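Local coordinates for protein flavodoxin (Bacillus cereus, PDB 6FSG) that carries FMN as its redox cofactor and probably serves as a low-potential electron donor to a number of redox enzymes, at residues C91-P96 with K122-P127; A85-S90 with I104-L109; V116-L121 with L136-E141. All blocks are in the same frame, centred on the assembly; numbering follows the deposited sequence. Where two conformers were deposited one is given.

Interaction 1: residues C91-P96 with K122-P127; sequences CDSAYP and KVELTP. With FMN (flavin mononucleotide), chain B.
C91 and E124 pair as parallel neighbours where strands 84-91 and 115-124 of the flavodoxin fold run out at their C-terminal ends, where FMN binds. Two backbone bonds close this end of the pair: C91 N to V123 O, a weak, bent one, and L125 N to C91 O, 2.8 Å and much straighter. Beside them the sulfur of C91, in the conformer given, lies against the aliphatic start of K122, SG to CB 3.6 Å, while the K122 amine runs on to a salt bridge with D103.

The polar side-chain contact is made by E124. Its chain is bent at chi2 (85°), which swings the carboxylate across to S93. There OE2 takes S93 N, 3.0 Å away on the syn side and nearly straight at 170°, and, in the S93 conformer given, also S93 OG, which comes from above the carboxylate plane. D92 OD1 stands 3.7 Å from E124 OE2, two like charges with their carboxylate planes almost perpendicular. OD1 also accepts from A94 N, making an Asx turn inside the type I turn D92 to Y95.

Both segments touch FMN. D92 N donates to flavin O2 at 3.1 Å, and L125 reaches the ribityl chain with CD2, which also brushes the D92 carboxylate. The turn lays the Y95 ring over the isoalloxazine, a flavin-shielding tyrosine familiar from flavodoxins; flavin N5 lies 3.4 Å above the ring plane, displaced toward its rim, and D92 O meets the ring's edge in plane.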
# COMPACT_ATOMS: atom_id res chain seq x y z
N CYS A 91 -0.48 10.22 -7.15
CA CYS A 91 -1.75 10.61 -7.76
C CYS A 91 -1.50 11.82 -8.68
O CYS A 91 -0.42 12.42 -8.67
CB CYS A 91 -2.78 10.98 -6.68
SG CYS A 91 -3.02 9.71 -5.40
N ASP A 92 -2.51 12.19 -9.46
CA ASP A 92 -2.38 13.35 -10.35
C ASP A 92 -3.72 14.03 -10.53
O ASP A 92 -4.65 13.44 -11.09
CB ASP A 92 -1.79 12.88 -11.69
CG ASP A 92 -1.44 14.00 -12.66
OD1 ASP A 92 -1.85 15.17 -12.49
OD2 ASP A 92 -0.75 13.67 -13.65
N SER A 93 -3.85 15.26 -10.05
CA SER A 93 -5.12 15.98 -10.12
C SER A 93 -5.43 16.54 -11.51
O SER A 93 -6.39 17.32 -11.65
CB SER A 93 -5.17 17.08 -9.07
OG SER A 93 -4.10 17.98 -9.28
N ALA A 94 -4.66 16.17 -12.53
CA ALA A 94 -5.10 16.34 -13.91
C ALA A 94 -6.13 15.31 -14.32
O ALA A 94 -6.68 15.41 -15.42
CB ALA A 94 -3.92 16.28 -14.88
N TYR A 95 -6.42 14.33 -13.47
CA TYR A 95 -7.39 13.28 -13.72
C TYR A 95 -8.56 13.42 -12.77
O TYR A 95 -8.36 13.75 -11.59
CB TYR A 95 -6.73 11.91 -13.52
CG TYR A 95 -5.72 11.61 -14.60
CD1 TYR A 95 -4.40 12.03 -14.48
CD2 TYR A 95 -6.09 10.97 -15.76
CE1 TYR A 95 -3.48 11.78 -15.47
CE2 TYR A 95 -5.18 10.72 -16.77
CZ TYR A 95 -3.88 11.13 -16.61
OH TYR A 95 -2.97 10.87 -17.62
N PRO A 96 -9.80 13.23 -13.25
CA PRO A 96 -10.93 13.36 -12.31
C PRO A 96 -10.95 12.29 -11.23
O PRO A 96 -11.31 12.58 -10.08
CB PRO A 96 -12.16 13.28 -13.23
CG PRO A 96 -11.68 12.61 -14.48
CD PRO A 96 -10.24 13.04 -14.64
N LYS A 122 -2.63 9.82 -0.07
CA LYS A 122 -2.49 10.23 -1.46
C LYS A 122 -1.56 11.42 -1.55
O LYS A 122 -1.77 12.44 -0.88
CB LYS A 122 -3.86 10.62 -2.03
CG LYS A 122 -4.82 9.46 -2.14
CD LYS A 122 -6.16 9.89 -2.67
CE LYS A 122 -7.13 8.72 -2.78
NZ LYS A 122 -8.40 9.09 -3.51
N VAL A 123 -0.55 11.31 -2.42
CA VAL A 123 0.42 12.38 -2.65
C VAL A 123 0.38 12.73 -4.13
O VAL A 123 0.30 11.85 -4.99
CB VAL A 123 1.84 11.93 -2.23
CG1 VAL A 123 2.91 12.86 -2.80
CG2 VAL A 123 1.95 11.86 -0.71
N GLU A 124 0.43 14.03 -4.43
CA GLU A 124 0.44 14.52 -5.81
C GLU A 124 1.82 14.34 -6.43
O GLU A 124 2.79 14.96 -5.98
CB GLU A 124 0.07 16.01 -5.81
CG GLU A 124 0.03 16.68 -7.17
CD GLU A 124 -1.30 16.50 -7.86
OE1 GLU A 124 -2.32 16.30 -7.16
OE2 GLU A 124 -1.34 16.56 -9.11
N LEU A 125 1.90 13.52 -7.48
CA LEU A 125 3.13 13.34 -8.27
C LEU A 125 4.32 13.10 -7.34
O LEU A 125 4.27 12.19 -6.49
CB LEU A 125 3.28 14.49 -9.26
CG LEU A 125 2.18 14.58 -10.31
CD1 LEU A 125 2.41 15.82 -11.20
CD2 LEU A 125 2.12 13.30 -11.14
N THR A 126 5.43 13.83 -7.50
CA THR A 126 6.63 13.56 -6.71
C THR A 126 6.50 14.19 -5.33
O THR A 126 6.18 15.38 -5.23
CB THR A 126 7.89 14.11 -7.42
OG1 THR A 126 7.92 13.65 -8.78
CG2 THR A 126 9.18 13.68 -6.71
N PRO A 127 6.76 13.45 -4.26
CA PRO A 127 6.66 14.02 -2.91
C PRO A 127 7.56 15.23 -2.74
O PRO A 127 8.71 15.23 -3.17
CB PRO A 127 7.12 12.88 -2.00
CG PRO A 127 6.89 11.65 -2.76
CD PRO A 127 7.02 12.00 -4.22
N1 FMN B . -3.69 9.53 -11.68
C2 FMN B . -4.86 9.62 -10.99
O2 FMN B . -4.78 10.07 -9.85
N3 FMN B . -6.04 9.17 -11.55
C4 FMN B . -6.08 8.56 -12.80
O4 FMN B . -7.18 8.16 -13.24
C4A FMN B . -4.85 8.46 -13.50
N5 FMN B . -4.75 7.88 -14.75
C5A FMN B . -3.53 7.80 -15.41
C6 FMN B . -3.43 7.26 -16.70
C7 FMN B . -2.21 7.22 -17.38
C7M FMN B . -2.13 6.62 -18.77
C8 FMN B . -1.09 7.78 -16.76
C8M FMN B . 0.26 7.80 -17.43
C9 FMN B . -1.19 8.36 -15.49
C9A FMN B . -2.40 8.37 -14.82
N10 FMN B . -2.46 8.90 -13.55
C10 FMN B . -3.68 8.97 -12.92
C1' FMN B . -1.26 9.56 -12.90
C2' FMN B . -0.25 8.66 -12.19
O2' FMN B . -0.89 7.87 -11.22
C3' FMN B . 0.78 9.59 -11.53
O3' FMN B . 1.63 10.07 -12.53
C4' FMN B . 1.66 8.94 -10.45
O4' FMN B . 2.58 9.89 -9.91
C5' FMN B . 2.45 7.76 -10.97
O5' FMN B . 3.06 7.16 -9.84
P FMN B . 4.41 6.39 -10.11
O1P FMN B . 4.69 5.57 -8.88
O2P FMN B . 5.49 7.41 -10.30
O3P FMN B . 4.22 5.55 -11.35

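Interaction 2: residues A85-S90 with I104-L109; sequences AAVFGS and ILIEKL. With FMN (flavin mononucleotide), chain B.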
# COMPACT_ATOMS: atom_id res chain seq x y z
N ALA A 85 -3.95 -3.35 8.10
CA ALA A 85 -3.62 -2.96 6.73
C ALA A 85 -3.75 -1.46 6.49
O ALA A 85 -4.48 -0.75 7.19
CB ALA A 85 -4.47 -3.75 5.71
N ALA A 86 -3.06 -0.99 5.45
CA ALA A 86 -3.13 0.40 5.03
C ALA A 86 -2.66 0.50 3.59
O ALA A 86 -1.98 -0.40 3.08
CB ALA A 86 -2.26 1.28 5.94
N VAL A 87 -3.00 1.62 2.93
CA VAL A 87 -2.71 1.82 1.51
C VAL A 87 -2.27 3.25 1.25
O VAL A 87 -2.79 4.20 1.85
CB VAL A 87 -3.97 1.49 0.67
CG1 VAL A 87 -3.71 1.59 -0.81
CG2 VAL A 87 -4.48 0.09 0.99
N PHE A 88 -1.33 3.41 0.31
CA PHE A 88 -0.81 4.71 -0.11
C PHE A 88 -0.62 4.71 -1.63
O PHE A 88 -0.63 3.67 -2.28
CB PHE A 88 0.54 5.04 0.56
CG PHE A 88 1.67 4.12 0.16
CD1 PHE A 88 1.89 2.93 0.84
CD2 PHE A 88 2.52 4.46 -0.88
CE1 PHE A 88 2.92 2.09 0.46
CE2 PHE A 88 3.55 3.61 -1.26
CZ PHE A 88 3.75 2.43 -0.59
N GLY A 89 -0.43 5.91 -2.19
CA GLY A 89 -0.09 6.00 -3.61
C GLY A 89 0.17 7.42 -4.05
O GLY A 89 -0.27 8.39 -3.41
N SER A 90 0.89 7.54 -5.17
CA SER A 90 1.03 8.82 -5.86
C SER A 90 -0.09 8.96 -6.89
O SER A 90 -0.60 7.96 -7.41
CB SER A 90 2.39 8.95 -6.54
OG SER A 90 2.51 10.20 -7.21
N ILE A 104 -9.71 1.66 -4.23
CA ILE A 104 -10.05 0.31 -4.70
C ILE A 104 -9.34 -0.75 -3.86
O ILE A 104 -9.94 -1.76 -3.46
CB ILE A 104 -9.69 0.17 -6.20
CG1 ILE A 104 -10.61 1.05 -7.06
CG2 ILE A 104 -9.75 -1.30 -6.64
CD1 ILE A 104 -10.10 1.30 -8.49
N LEU A 105 -8.04 -0.55 -3.60
CA LEU A 105 -7.31 -1.53 -2.80
C LEU A 105 -7.80 -1.56 -1.36
O LEU A 105 -7.90 -2.64 -0.76
CB LEU A 105 -5.80 -1.28 -2.89
CG LEU A 105 -5.20 -1.57 -4.27
CD1 LEU A 105 -3.73 -1.22 -4.31
CD2 LEU A 105 -5.41 -3.02 -4.69
N ILE A 106 -8.12 -0.39 -0.79
CA ILE A 106 -8.71 -0.37 0.55
C ILE A 106 -9.98 -1.21 0.59
O ILE A 106 -10.18 -2.03 1.50
CB ILE A 106 -8.95 1.08 1.03
CG1 ILE A 106 -7.62 1.73 1.44
CG2 ILE A 106 -9.97 1.10 2.19
CD1 ILE A 106 -7.74 3.20 1.78
N GLU A 107 -10.87 -1.01 -0.38
CA GLU A 107 -12.12 -1.76 -0.42
C GLU A 107 -11.86 -3.27 -0.42
O GLU A 107 -12.56 -4.02 0.27
CB GLU A 107 -12.93 -1.34 -1.65
CG GLU A 107 -14.21 -2.10 -1.90
CD GLU A 107 -14.82 -1.69 -3.23
OE1 GLU A 107 -14.35 -2.17 -4.29
OE2 GLU A 107 -15.74 -0.86 -3.21
N LYS A 108 -10.91 -3.73 -1.23
CA LYS A 108 -10.67 -5.17 -1.32
C LYS A 108 -10.11 -5.72 -0.01
O LYS A 108 -10.52 -6.80 0.44
CB LYS A 108 -9.74 -5.47 -2.51
CG LYS A 108 -9.57 -6.97 -2.82
CD LYS A 108 -10.89 -7.70 -3.11
CE LYS A 108 -11.60 -7.14 -4.34
NZ LYS A 108 -12.83 -7.90 -4.66
N LEU A 109 -9.20 -4.99 0.63
CA LEU A 109 -8.71 -5.40 1.94
C LEU A 109 -9.85 -5.53 2.94
O LEU A 109 -9.90 -6.49 3.72
CB LEU A 109 -7.66 -4.41 2.45
CG LEU A 109 -6.32 -4.41 1.70
CD1 LEU A 109 -5.56 -3.12 1.94
CD2 LEU A 109 -5.48 -5.61 2.12
N1 FMN B . -3.69 9.53 -11.68
C2 FMN B . -4.86 9.62 -10.99
O2 FMN B . -4.78 10.07 -9.85
N3 FMN B . -6.04 9.17 -11.55
C4 FMN B . -6.08 8.56 -12.80
O4 FMN B . -7.18 8.16 -13.24
C4A FMN B . -4.85 8.46 -13.50
N5 FMN B . -4.75 7.88 -14.75
C5A FMN B . -3.53 7.80 -15.41
C6 FMN B . -3.43 7.26 -16.70
C7 FMN B . -2.21 7.22 -17.38
C7M FMN B . -2.13 6.62 -18.77
C8 FMN B . -1.09 7.78 -16.76
C8M FMN B . 0.26 7.80 -17.43
C9 FMN B . -1.19 8.36 -15.49
C9A FMN B . -2.40 8.37 -14.82
N10 FMN B . -2.46 8.90 -13.55
C10 FMN B . -3.68 8.97 -12.92
C1' FMN B . -1.26 9.56 -12.90
C2' FMN B . -0.25 8.66 -12.19
O2' FMN B . -0.89 7.87 -11.22
C3' FMN B . 0.78 9.59 -11.53
O3' FMN B . 1.63 10.07 -12.53
C4' FMN B . 1.66 8.94 -10.45
O4' FMN B . 2.58 9.89 -9.91
C5' FMN B . 2.45 7.76 -10.97
O5' FMN B . 3.06 7.16 -9.84
P FMN B . 4.41 6.39 -10.11
O1P FMN B . 4.69 5.57 -8.88
O2P FMN B . 5.49 7.41 -10.30
O3P FMN B . 4.22 5.55 -11.35
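Strand 85-90 and helix 104-109 run antiparallel, 168° between their directions and 8.4 Å apart at closest approach, as strand and crossover helix do in the beta-alpha-beta unit formed by strand 84-91, helix 100-111 and strand 115-124. The backbones come nearest where V87 faces I106, 6.5 Å between CA atoms, and the gap is filled by hydrocarbon.

V87 carries most of the contact, pointing from the sheet to the helix and dividing its two methyls between three helix residues. CG1, anti to the backbone N (chi1 -176°), reaches CB of L105, and the two side chains cross at about a right angle. CG2 is shared: it meets CG1 of I106 at 3.6 Å and CD1 of L109 on the next turn. I106 starts off beside the strand, and only its chain end turns in. A85 presents its single methyl to both branches of L109, which also packs on V116 and L80.

The opposite face of the strand, with A86 and F88, packs on helices 129-144 and 13-26. At the C-terminal end the strand reaches the cofactor: S90 OG accepts from the ribityl hydroxyl O4' of FMN at 2.7 Å and is also hydrogen-bonded to L125 O.

Interaction 3: residues V116-L121 with L136-E141; sequences VVLEGL and LQFGAE. With SO4 (sulfate ion), chain C.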
# COMPACT_ATOMS: atom_id res chain seq x y z
N VAL A 116 -8.44 -2.15 8.32
CA VAL A 116 -7.75 -1.03 7.70
C VAL A 116 -7.65 0.06 8.75
O VAL A 116 -8.66 0.57 9.23
CB VAL A 116 -8.49 -0.56 6.44
CG1 VAL A 116 -7.86 0.70 5.87
CG2 VAL A 116 -8.51 -1.69 5.40
N VAL A 117 -6.41 0.39 9.15
CA VAL A 117 -6.18 1.17 10.36
C VAL A 117 -5.82 2.62 10.09
O VAL A 117 -5.72 3.41 11.05
CB VAL A 117 -5.11 0.52 11.27
CG1 VAL A 117 -5.59 -0.84 11.75
CG2 VAL A 117 -3.78 0.39 10.55
N LEU A 118 -5.62 3.00 8.83
CA LEU A 118 -5.34 4.37 8.45
C LEU A 118 -6.20 4.74 7.25
O LEU A 118 -6.57 3.87 6.45
CB LEU A 118 -3.86 4.56 8.04
CG LEU A 118 -2.82 4.17 9.08
CD1 LEU A 118 -1.42 4.26 8.50
CD2 LEU A 118 -2.91 5.01 10.35
N GLU A 119 -6.50 6.03 7.12
CA GLU A 119 -7.04 6.54 5.86
C GLU A 119 -6.01 6.35 4.75
O GLU A 119 -4.80 6.28 4.99
CB GLU A 119 -7.42 8.02 6.02
CG GLU A 119 -8.48 8.25 7.13
CD GLU A 119 -8.99 9.67 7.26
OE1 GLU A 119 -8.34 10.60 6.75
OE2 GLU A 119 -10.05 9.87 7.89
N GLY A 120 -6.48 6.27 3.51
CA GLY A 120 -5.55 6.18 2.40
C GLY A 120 -4.70 7.44 2.30
O GLY A 120 -5.20 8.55 2.45
N LEU A 121 -3.41 7.25 2.02
CA LEU A 121 -2.47 8.36 1.86
C LEU A 121 -2.26 8.62 0.38
O LEU A 121 -1.76 7.75 -0.35
CB LEU A 121 -1.13 8.05 2.55
CG LEU A 121 -0.00 9.07 2.31
CD1 LEU A 121 -0.36 10.49 2.76
CD2 LEU A 121 1.32 8.65 2.95
N LEU A 136 6.33 9.55 6.84
CA LEU A 136 6.85 9.20 8.16
C LEU A 136 5.73 9.02 9.17
O LEU A 136 5.75 8.08 9.97
CB LEU A 136 7.84 10.28 8.61
CG LEU A 136 8.14 10.41 10.10
CD1 LEU A 136 8.72 9.12 10.66
CD2 LEU A 136 9.11 11.57 10.36
N GLN A 137 4.72 9.90 9.14
CA GLN A 137 3.59 9.76 10.06
C GLN A 137 2.76 8.51 9.76
O GLN A 137 2.28 7.84 10.68
CB GLN A 137 2.72 11.01 10.00
CG GLN A 137 3.28 12.17 10.77
CD GLN A 137 3.42 11.87 12.26
OE1 GLN A 137 2.55 11.25 12.87
NE2 GLN A 137 4.52 12.32 12.84
N PHE A 138 2.59 8.18 8.47
CA PHE A 138 1.89 6.95 8.08
C PHE A 138 2.59 5.72 8.67
O PHE A 138 1.94 4.87 9.28
CB PHE A 138 1.86 6.93 6.55
CG PHE A 138 1.11 5.78 5.92
CD1 PHE A 138 1.72 4.55 5.71
CD2 PHE A 138 -0.16 5.97 5.40
CE1 PHE A 138 1.07 3.53 5.06
CE2 PHE A 138 -0.82 4.94 4.75
CZ PHE A 138 -0.19 3.72 4.57
N GLY A 139 3.90 5.61 8.50
CA GLY A 139 4.62 4.48 9.07
C GLY A 139 4.54 4.44 10.58
O GLY A 139 4.32 3.37 11.17
N ALA A 140 4.70 5.59 11.24
CA ALA A 140 4.65 5.65 12.69
C ALA A 140 3.27 5.28 13.21
O ALA A 140 3.14 4.56 14.21
CB ALA A 140 5.01 7.05 13.17
N GLU A 141 2.21 5.78 12.57
CA GLU A 141 0.86 5.46 13.03
C GLU A 141 0.52 3.99 12.76
O GLU A 141 -0.18 3.36 13.55
CB GLU A 141 -0.16 6.40 12.38
CG GLU A 141 -0.08 7.83 12.90
CD GLU A 141 -0.53 7.92 14.34
OE1 GLU A 141 -1.64 7.43 14.62
OE2 GLU A 141 0.24 8.43 15.18
S SO4 C . -5.43 8.44 10.20
O1 SO4 C . -6.17 9.70 10.10
O2 SO4 C . -4.01 8.68 10.45
O3 SO4 C . -5.93 7.66 11.32
O4 SO4 C . -5.61 7.69 8.96
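L118 and L121 meet F138 in an apolar contact near the protein surface, between the interrupted outermost strand 115-124, irregular from V117 to G120, and helix 129-144, which covers it. Backbone bonds to strand 84-91 flank the irregular part: V117 pairs with A85, and L121 with V87 and G89.

The F138 ring is the centre of the packing. Turned away from its own backbone N (chi1 -176°), it projects from the helix into the angle between the two leucines. L118 lays its CD1 methyl over one face, 3.8 Å from the ring centroid and only 13° off the normal, a CH-pi contact nearly above the middle of the ring. The same methyl comes within 3.5 Å of F138 O, so it settles against the helix backbone as well as the ring. L121 approaches obliquely, its CB 3.7 Å from F138 CD2 and its CD2 methyl beside the same corner. E119 O stands at the ring's edge, near its plane, 4.2 Å from CE2. F138 also touches A86 of strand 84-91 and I21 of helix 13-26.

One turn on, E141 gives only its aliphatic part: its CB meets L118 CD2 at 3.7 Å, the two side chains crossing roughly at right angles, while its carboxylate forms a salt bridge with K144. Beside L118 a sulfate ion, probably from the crystallisation liquor, accepts a bond from E119 N to its O4, 2.6 Å long.

A C-terminal helix covering the edge strand is part of the three-layer alpha-beta-alpha sandwich of the flavodoxin fold.

In the fold
The three contacts surround the neighbouring strands 84-91 and 115-124: interaction 1 joins their ends, interaction 2 packs a helix on the first and interaction 3 a helix on the second. Interaction 2 is the buried one, wholly aliphatic, and lies on the sheet face opposite to the helix of interaction 3. Interaction 3 is nearer the surface and adds an aromatic ring; the two are joined by the strand pairing, with G89 N probably bonded to L121 O. Interaction 1, partly buried, is the polar one, with backbone bonds, a carboxylate and the tyrosine over the flavin. Interactions 1 and 2 both touch FMN, whereas interaction 3 stands away from the cofactor.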